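Spectinomycin phosphotransferase (Legionella pneumophila, PDB 3I1A) probably phosphorylates the antibiotic spectinomycin with a nucleotide as phosphate donor, making the bacterium resistant to it. Local coordinates at residues W150-I153 with V154-F157. Residues are numbered along the deposited sequence; the frame is centred on the assembly and turned at random.
Sequences WREI and VRSF
Arg155 reaches back along the helix to Arg151, one turn earlier. Its CB lies 3.5 Å from Glu152 O, and CG comes closer still to the chain, 3.3 Å from Arg151 O, the same oxygen that accepts the backbone N-H of Arg155. Beyond CG the chain runs extended to NE, with CD skirting that carbonyl, and a chi4 of 98° turns the guanidinium plane so that Arg151 O sits over one face, offset toward its rim. At the tip NH2 is 3.9 Å from Arg151 CB, while NH1 passes the CG of Glu152. The carboxylate there stands nearly perpendicular to the guanidinium (79°) and makes no ionic contact with it. Both arginines turn instead to Glu193, whose OE1 forms salt bridges with Arg151 NE and Arg155 NH2; that shared negative charge probably offsets their closeness. These are i to i+3 and i to i+4 contacts within helix 149-157, a short helix of the aminoglycoside phosphotransferase, a kinase-like family, set against the longer helices 182-198 and 274-297. Val154 faces the former, touching Ile185 and Val189. Ile153 O gathers several partners: the N-H of Phe157 binds it weakly, and Ser156 OG, turned back by a chi1 of 70°, lies 2.5 Å from it, too short for the modelled bond to be taken at face value. The same oxygen lies over one face of the Phe157 ring, and Ile153 CG2 packs 3.7 Å from Phe157 CZ, the two side chains running side by side.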
loop_
_atom_site.group_PDB
_atom_site.type_symbol
_atom_site.label_atom_id
_atom_site.label_comp_id
_atom_site.label_asym_id
_atom_site.label_seq_id
_atom_site.Cartn_x
_atom_site.Cartn_y
_atom_site.Cartn_z
ATOM N N TRP A 150 2.870 1.308 -17.351
ATOM C CA TRP A 150 2.244 2.577 -17.000
ATOM C C TRP A 150 2.754 3.742 -17.819
ATOM O O TRP A 150 1.989 4.637 -18.187
ATOM C CB TRP A 150 2.448 2.843 -15.511
ATOM C CG TRP A 150 2.083 1.648 -14.721
ATOM C CD1 TRP A 150 2.934 0.776 -14.098
ATOM C CD2 TRP A 150 0.761 1.149 -14.503
ATOM N NE1 TRP A 150 2.216 -0.238 -13.496
ATOM C CE2 TRP A 150 0.880 -0.033 -13.732
ATOM C CE3 TRP A 150 -0.516 1.586 -14.883
ATOM C CZ2 TRP A 150 -0.228 -0.781 -13.334
ATOM C CZ3 TRP A 150 -1.620 0.840 -14.485
ATOM C CH2 TRP A 150 -1.468 -0.330 -13.718
ATOM N N ARG A 151 4.049 3.755 -18.103
ATOM C CA ARG A 151 4.576 4.835 -18.907
ATOM C C ARG A 151 3.902 4.805 -20.277
ATOM O O ARG A 151 3.590 5.842 -20.837
ATOM C CB ARG A 151 6.089 4.690 -19.067
ATOM C CG ARG A 151 6.844 4.950 -17.770
ATOM C CD ARG A 151 8.341 5.019 -18.004
ATOM N NE ARG A 151 8.940 3.717 -18.258
ATOM C CZ ARG A 151 9.210 2.813 -17.324
ATOM N NH1 ARG A 151 8.917 3.060 -16.049
ATOM N NH2 ARG A 151 9.816 1.674 -17.658
ATOM N N GLU A 152 3.681 3.613 -20.806
ATOM C CA GLU A 152 3.043 3.476 -22.113
ATOM C C GLU A 152 1.610 3.977 -22.066
ATOM O O GLU A 152 1.175 4.694 -22.969
ATOM C CB GLU A 152 3.074 2.013 -22.581
ATOM C CG GLU A 152 4.488 1.488 -22.817
ATOM C CD GLU A 152 4.528 0.036 -23.267
ATOM O OE1 GLU A 152 3.704 -0.775 -22.789
ATOM O OE2 GLU A 152 5.400 -0.303 -24.088
ATOM N N ILE A 153 0.884 3.618 -21.013
ATOM C CA ILE A 153 -0.505 4.061 -20.883
ATOM C C ILE A 153 -0.593 5.580 -20.842
ATOM O O ILE A 153 -1.459 6.173 -21.489
ATOM C CB ILE A 153 -1.159 3.481 -19.619
ATOM C CG1 ILE A 153 -1.423 1.991 -19.823
ATOM C CG2 ILE A 153 -2.482 4.193 -19.326
ATOM C CD1 ILE A 153 -1.717 1.247 -18.532
ATOM N N VAL A 154 0.291 6.236 -20.101
ATOM C CA VAL A 154 0.202 7.684 -20.054
ATOM C C VAL A 154 0.518 8.265 -21.438
ATOM O O VAL A 154 -0.051 9.276 -21.831
ATOM C CB VAL A 154 1.150 8.316 -18.988
ATOM C CG1 VAL A 154 1.059 9.808 -19.042
ATOM C CG2 VAL A 154 0.749 7.834 -17.574
ATOM N N ARG A 155 1.419 7.628 -22.185
ATOM C CA ARG A 155 1.708 8.171 -23.515
ATOM C C ARG A 155 0.494 8.000 -24.413
ATOM O O ARG A 155 0.271 8.824 -25.302
ATOM C CB ARG A 155 2.930 7.491 -24.163
ATOM C CG ARG A 155 4.216 7.779 -23.427
ATOM C CD ARG A 155 5.445 7.393 -24.225
ATOM N NE ARG A 155 6.615 7.309 -23.364
ATOM C CZ ARG A 155 7.078 6.162 -22.865
ATOM N NH1 ARG A 155 6.473 5.019 -23.157
ATOM N NH2 ARG A 155 8.138 6.154 -22.067
ATOM N N SER A 156 -0.283 6.937 -24.198
ATOM C CA SER A 156 -1.470 6.730 -25.025
ATOM C C SER A 156 -2.475 7.853 -24.787
ATOM O O SER A 156 -3.333 8.096 -25.636
ATOM C CB SER A 156 -2.129 5.379 -24.736
ATOM O OG SER A 156 -2.747 5.358 -23.455
ATOM N N PHE A 157 -2.371 8.545 -23.651
ATOM C CA PHE A 157 -3.294 9.653 -23.352
ATOM C C PHE A 157 -3.005 10.895 -24.186
ATOM O O PHE A 157 -3.915 11.665 -24.483
ATOM C CB PHE A 157 -3.221 10.106 -21.878
ATOM C CG PHE A 157 -3.684 9.083 -20.864
ATOM C CD1 PHE A 157 -4.358 7.918 -21.246
ATOM C CD2 PHE A 157 -3.462 9.314 -19.509
ATOM C CE1 PHE A 157 -4.796 7.012 -20.298
ATOM C CE2 PHE A 157 -3.904 8.401 -18.545
ATOM C CZ PHE A 157 -4.570 7.252 -18.940
#